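Local structure of muramoyltetrapeptide carboxypeptidase (Oxalobacter formigenes OXCC13, 6UUK) at residues L136-L141 with E158-K163; M225-A230 with E256-Q261. The protein probably acts as a serine-type LD-carboxypeptidase of the S66 family, trimming the terminal residue from muramoyl-tetrapeptides of the cell wall. All coordinates share one frame; numbering follows the deposited sequence.

Interaction 1 of 2, residues L136-L141 with E158-K163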
loop_
_atom_site.group_PDB
_atom_site.type_symbol
_atom_site.label_atom_id
_atom_site.label_comp_id
_atom_site.label_asym_id
_atom_site.label_seq_id
_atom_site.Cartn_x
_atom_site.Cartn_y
_atom_site.Cartn_z
ATOM N N LEU B 136 11.063 -12.285 -15.537
ATOM C CA LEU B 136 12.107 -13.075 -14.906
ATOM C C LEU B 136 11.664 -14.526 -14.749
ATOM O O LEU B 136 10.477 -14.854 -14.822
ATOM C CB LEU B 136 12.472 -12.494 -13.539
ATOM C CG LEU B 136 12.697 -10.983 -13.471
ATOM C CD1 LEU B 136 12.971 -10.544 -12.044
ATOM C CD2 LEU B 136 13.822 -10.550 -14.394
ATOM N N ASP B 137 12.644 -15.398 -14.527
ATOM C CA ASP B 137 12.416 -16.820 -14.283
ATOM C C ASP B 137 13.004 -17.133 -12.910
ATOM O O ASP B 137 14.186 -17.465 -12.789
ATOM C CB ASP B 137 13.043 -17.679 -15.384
ATOM C CG ASP B 137 12.664 -19.144 -15.270
ATOM O OD1 ASP B 137 11.820 -19.479 -14.413
ATOM O OD2 ASP B 137 13.212 -19.961 -16.040
ATOM N N PHE B 138 12.171 -17.024 -11.872
ATOM C CA PHE B 138 12.648 -17.241 -10.513
ATOM C C PHE B 138 12.983 -18.701 -10.241
ATOM O O PHE B 138 13.751 -18.985 -9.316
ATOM C CB PHE B 138 11.614 -16.731 -9.508
ATOM C CG PHE B 138 11.418 -15.242 -9.556
ATOM C CD1 PHE B 138 10.422 -14.685 -10.341
ATOM C CD2 PHE B 138 12.239 -14.399 -8.826
ATOM C CE1 PHE B 138 10.244 -13.314 -10.390
ATOM C CE2 PHE B 138 12.067 -13.027 -8.871
ATOM C CZ PHE B 138 11.067 -12.485 -9.654
ATOM N N ALA B 139 12.424 -19.633 -11.018
ATOM C CA ALA B 139 12.882 -21.014 -10.940
ATOM C C ALA B 139 14.303 -21.150 -11.467
ATOM O O ALA B 139 15.079 -21.967 -10.960
ATOM C CB ALA B 139 11.933 -21.930 -11.712
ATOM N N LYS B 140 14.658 -20.358 -12.482
ATOM C CA LYS B 140 16.038 -20.310 -12.949
ATOM C C LYS B 140 16.934 -19.578 -11.959
ATOM O O LYS B 140 18.105 -19.941 -11.796
ATOM C CB LYS B 140 16.095 -19.634 -14.321
ATOM C CG LYS B 140 17.489 -19.491 -14.912
ATOM C CD LYS B 140 17.874 -20.709 -15.734
ATOM C CE LYS B 140 19.158 -20.462 -16.509
ATOM N NZ LYS B 140 19.485 -21.589 -17.427
ATOM N N LEU B 141 16.402 -18.553 -11.287
ATOM C CA LEU B 141 17.201 -17.793 -10.332
ATOM C C LEU B 141 17.468 -18.593 -9.065
ATOM O O LEU B 141 18.557 -18.505 -8.486
ATOM C CB LEU B 141 16.499 -16.478 -9.996
ATOM C CG LEU B 141 16.442 -15.441 -11.115
ATOM C CD1 LEU B 141 15.517 -14.300 -10.733
ATOM C CD2 LEU B 141 17.840 -14.926 -11.415
ATOM N N GLU B 158 12.910 -10.252 -3.578
ATOM C CA GLU B 158 13.306 -11.277 -2.621
ATOM C C GLU B 158 12.142 -12.141 -2.156
ATOM O O GLU B 158 12.375 -13.248 -1.659
ATOM C CB GLU B 158 13.984 -10.628 -1.413
ATOM C CG GLU B 158 15.260 -9.880 -1.756
ATOM C CD GLU B 158 16.030 -9.441 -0.529
ATOM O OE1 GLU B 158 15.579 -9.737 0.599
ATOM O OE2 GLU B 158 17.091 -8.802 -0.691
HETATM N N MSE B 159 10.907 -11.672 -2.301
HETATM C CA MSE B 159 9.747 -12.466 -1.911
HETATM C C MSE B 159 9.450 -13.540 -2.952
HETATM O O MSE B 159 9.086 -14.665 -2.611
HETATM C CB MSE B 159 8.521 -11.575 -1.706
HETATM C CG MSE B 159 8.628 -10.617 -0.527
HETATM SE SE MSE B 159 8.996 -11.511 1.168
HETATM C CE MSE B 159 10.922 -11.221 1.263
ATOM N N ALA B 160 9.609 -13.183 -4.229
ATOM C CA ALA B 160 9.412 -14.160 -5.293
ATOM C C ALA B 160 10.493 -15.233 -5.271
ATOM O O ALA B 160 10.215 -16.395 -5.592
ATOM C CB ALA B 160 9.376 -13.462 -6.651
ATOM N N LEU B 161 11.724 -14.867 -4.905
ATOM C CA LEU B 161 12.762 -15.872 -4.708
ATOM C C LEU B 161 12.408 -16.804 -3.557
ATOM O O LEU B 161 12.584 -18.024 -3.655
ATOM C CB LEU B 161 14.111 -15.201 -4.451
ATOM C CG LEU B 161 14.884 -14.683 -5.662
ATOM C CD1 LEU B 161 16.233 -14.137 -5.224
ATOM C CD2 LEU B 161 15.058 -15.786 -6.691
ATOM N N LEU B 162 11.907 -16.244 -2.453
ATOM C CA LEU B 162 11.484 -17.074 -1.333
ATOM C C LEU B 162 10.240 -17.883 -1.678
ATOM O O LEU B 162 10.031 -18.966 -1.120
ATOM C CB LEU B 162 11.232 -16.203 -0.102
ATOM C CG LEU B 162 10.962 -16.948 1.204
ATOM C CD1 LEU B 162 12.128 -17.863 1.548
ATOM C CD2 LEU B 162 10.701 -15.963 2.324
ATOM N N LYS B 163 9.408 -17.376 -2.591
ATOM C CA LYS B 163 8.258 -18.147 -3.051
ATOM C C LYS B 163 8.695 -19.410 -3.782
ATOM O O LYS B 163 7.974 -20.414 -3.776
ATOM C CB LYS B 163 7.377 -17.281 -3.951
ATOM C CG LYS B 163 6.062 -17.929 -4.355
ATOM C CD LYS B 163 5.211 -18.250 -3.137
ATOM C CE LYS B 163 3.909 -18.925 -3.534
ATOM N NZ LYS B 163 3.074 -19.256 -2.346
#
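A160 sets its methyl squarely over one face of the F138 ring: CB of A160 stands 3.5 Å from the ring centroid, only 12° off the normal, a compact CH-pi contact. All six ring carbons lie close to that methyl, the nearest being CE2 of F138, also at 3.5 Å from CB of A160. L161 comes from another direction. Its CD2 branch reaches the ring edge in the ring plane, 3.8 Å from CD2 of F138, and the two side chains cross at about a right angle. The same methyl meets the backbone-proximal end of L141, with CD2 of L161 3.7 Å from CB of L141. F138 has CG anti to its carbonyl carbon (chi1 -66°), which carries the ring across to helix 155-163. The two helices belong to successive beta-alpha-beta crossovers of the N-terminal domain: strands 119-122, 147-150 and 168-170 are parallel neighbours, helix 138-142 lies in the first connection and helix 155-163 in the second. F157, one turn before L161, adds a second aromatic ring against F138. Away from this apolar centre the packing gives way to solvent: D137 at the N-cap, A139 and K140 are exposed on one segment, K163 on the other.

Interaction 2 of 2, residues M225-A230 with E256-Q261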
loop_
_atom_site.group_PDB
_atom_site.type_symbol
_atom_site.label_atom_id
_atom_site.label_comp_id
_atom_site.label_asym_id
_atom_site.label_seq_id
_atom_site.Cartn_x
_atom_site.Cartn_y
_atom_site.Cartn_z
HETATM N N MSE B 225 6.401 -2.730 0.436
HETATM C CA MSE B 225 6.518 -3.762 -0.586
HETATM C C MSE B 225 5.859 -5.064 -0.140
HETATM O O MSE B 225 5.394 -5.847 -0.966
HETATM C CB MSE B 225 7.987 -4.004 -0.933
HETATM C CG MSE B 225 8.760 -2.728 -1.213
HETATM SE SE MSE B 225 7.900 -1.609 -2.559
HETATM C CE MSE B 225 8.877 0.049 -2.241
ATOM N N LEU B 226 5.821 -5.293 1.175
ATOM C CA LEU B 226 5.160 -6.483 1.699
ATOM C C LEU B 226 3.643 -6.343 1.644
ATOM O O LEU B 226 2.941 -7.278 1.243
ATOM C CB LEU B 226 5.626 -6.761 3.128
ATOM C CG LEU B 226 7.036 -7.339 3.267
ATOM C CD1 LEU B 226 7.397 -7.538 4.729
ATOM C CD2 LEU B 226 7.153 -8.647 2.500
ATOM N N ALA B 227 3.118 -5.183 2.051
ATOM C CA ALA B 227 1.688 -4.932 1.899
ATOM C C ALA B 227 1.290 -4.900 0.430
ATOM O O ALA B 227 0.152 -5.240 0.085
ATOM C CB ALA B 227 1.307 -3.623 2.588
ATOM N N HIS B 228 2.212 -4.493 -0.445
ATOM C CA HIS B 228 1.990 -4.584 -1.883
ATOM C C HIS B 228 1.886 -6.029 -2.357
ATOM O O HIS B 228 1.261 -6.290 -3.391
ATOM C CB HIS B 228 3.118 -3.861 -2.625
ATOM C CG HIS B 228 3.094 -4.052 -4.108
ATOM N ND1 HIS B 228 2.016 -3.695 -4.889
ATOM C CD2 HIS B 228 4.020 -4.561 -4.955
ATOM C CE1 HIS B 228 2.279 -3.977 -6.153
ATOM N NE2 HIS B 228 3.487 -4.503 -6.220
HETATM N N MSE B 229 2.470 -6.969 -1.620
HETATM C CA MSE B 229 2.439 -8.380 -1.992
HETATM C C MSE B 229 1.165 -9.080 -1.528
HETATM O O MSE B 229 0.933 -10.240 -1.863
HETATM C CB MSE B 229 3.656 -9.107 -1.418
HETATM C CG MSE B 229 4.951 -8.836 -2.151
HETATM SE SE MSE B 229 4.838 -9.349 -4.024
HETATM C CE MSE B 229 6.714 -9.765 -4.319
ATOM N N ALA B 230 0.349 -8.374 -0.752
ATOM C CA ALA B 230 -0.875 -8.958 -0.214
ATOM C C ALA B 230 -1.848 -9.273 -1.344
ATOM O O ALA B 230 -2.213 -8.388 -2.126
ATOM C CB ALA B 230 -1.512 -8.009 0.796
ATOM N N GLU B 256 0.487 1.327 10.764
ATOM C CA GLU B 256 -0.580 0.480 11.289
ATOM C C GLU B 256 -1.519 0.017 10.185
ATOM O O GLU B 256 -2.058 -1.093 10.254
ATOM C CB GLU B 256 -1.366 1.232 12.361
ATOM C CG GLU B 256 -2.251 0.349 13.223
ATOM C CD GLU B 256 -3.143 1.153 14.147
ATOM O OE1 GLU B 256 -4.181 1.664 13.676
ATOM O OE2 GLU B 256 -2.800 1.285 15.341
ATOM N N ARG B 257 -1.726 0.852 9.166
ATOM C CA ARG B 257 -2.621 0.491 8.072
ATOM C C ARG B 257 -2.084 -0.707 7.298
ATOM O O ARG B 257 -2.797 -1.695 7.086
ATOM C CB ARG B 257 -2.815 1.694 7.150
ATOM C CG ARG B 257 -3.769 1.467 5.994
ATOM C CD ARG B 257 -3.918 2.742 5.183
ATOM N NE ARG B 257 -2.620 3.261 4.763
ATOM C CZ ARG B 257 -2.425 4.478 4.267
ATOM N NH1 ARG B 257 -3.446 5.313 4.130
ATOM N NH2 ARG B 257 -1.207 4.864 3.911
HETATM N N MSE B 258 -0.826 -0.641 6.876
HETATM C CA MSE B 258 -0.215 -1.725 6.116
HETATM C C MSE B 258 -0.034 -2.976 6.969
HETATM O O MSE B 258 -0.057 -4.095 6.456
HETATM C CB MSE B 258 1.125 -1.275 5.534
HETATM C CG MSE B 258 0.988 -0.199 4.471
HETATM SE SE MSE B 258 2.697 0.450 3.801
HETATM C CE MSE B 258 2.038 1.602 2.372
ATOM N N LEU B 259 0.145 -2.784 8.279
ATOM C CA LEU B 259 0.193 -3.927 9.184
ATOM C C LEU B 259 -1.178 -4.570 9.341
ATOM O O LEU B 259 -1.270 -5.781 9.574
ATOM C CB LEU B 259 0.742 -3.502 10.547
ATOM C CG LEU B 259 2.244 -3.221 10.618
ATOM C CD1 LEU B 259 2.630 -2.712 11.997
ATOM C CD2 LEU B 259 3.043 -4.463 10.259
ATOM N N LEU B 260 -2.250 -3.783 9.220
ATOM C CA LEU B 260 -3.590 -4.357 9.263
ATOM C C LEU B 260 -3.900 -5.152 8.003
ATOM O O LEU B 260 -4.640 -6.141 8.065
ATOM C CB LEU B 260 -4.634 -3.258 9.468
ATOM C CG LEU B 260 -4.786 -2.729 10.895
ATOM C CD1 LEU B 260 -5.875 -1.670 10.963
ATOM C CD2 LEU B 260 -5.082 -3.869 11.859
ATOM N N GLN B 261 -3.351 -4.741 6.857
ATOM C CA GLN B 261 -3.534 -5.521 5.637
ATOM C C GLN B 261 -2.862 -6.882 5.759
ATOM O O GLN B 261 -3.426 -7.902 5.346
ATOM C CB GLN B 261 -2.988 -4.759 4.431
ATOM C CG GLN B 261 -3.159 -5.497 3.112
ATOM C CD GLN B 261 -2.709 -4.679 1.920
ATOM O OE1 GLN B 261 -1.980 -3.698 2.065
ATOM N NE2 GLN B 261 -3.147 -5.074 0.731
#
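A227 and A230 offer two small methyls to helix 252-264, and Q261 and M258 pack against them. Helix 223-228, with the turn after it, lies here on helix 252-264 in the C-terminal domain: strand 213-222, helix 223-228 and the neighbouring parallel strand 242-248 form a beta-alpha-beta unit, and helix 252-264 follows the second strand. CB of A227 touches CB of M258 at 3.8 Å, while the M258 chain runs on extended past CG. Q261 spans both alanines. With CG anti to the backbone N (chi1 -179°) and the chain extended, its amide is delivered to the backbone carbonyl of A227 and the methyl of A230; OE1 of Q261 lies 3.3 Å from CB of A227 and NE2 of Q261 lies 3.4 Å from CB of A230. No hydrogen bond joins the two segments. The Q261 amide is instead held from the second subunit, NE2 bonding to the A230 carbonyl there and more weakly to that of A227; A230 O in turn accepts from Q261 of the second subunit. E256, further out, forms a salt bridge to R131 of the second subunit. Within 225-230 the turn is pinned by the bond from N of A230 to O of A227, 3.2 Å long.

Both contacts pair a short helix with a longer one and bury nearly equal areas, but in different domains. Interaction 1, in the N-terminal domain, is wholly apolar, with all four touching residues buried and no atom of the second chain touching its segments. Interaction 2, in the C-terminal domain, is also buried, though M258 is partly exposed, and it lies against the second subunit: it mixes alanine methyls with a glutamine amide whose hydrogen bonds cross to that subunit, so one side chain serves fold and dimer. The two sites, 21 Å apart between centres, meet through the far side of helix 155-163: SE of M159 packs on CD2 of L226 at 3.7 Å, and M159 also touches M229. That helix therefore faces both domains.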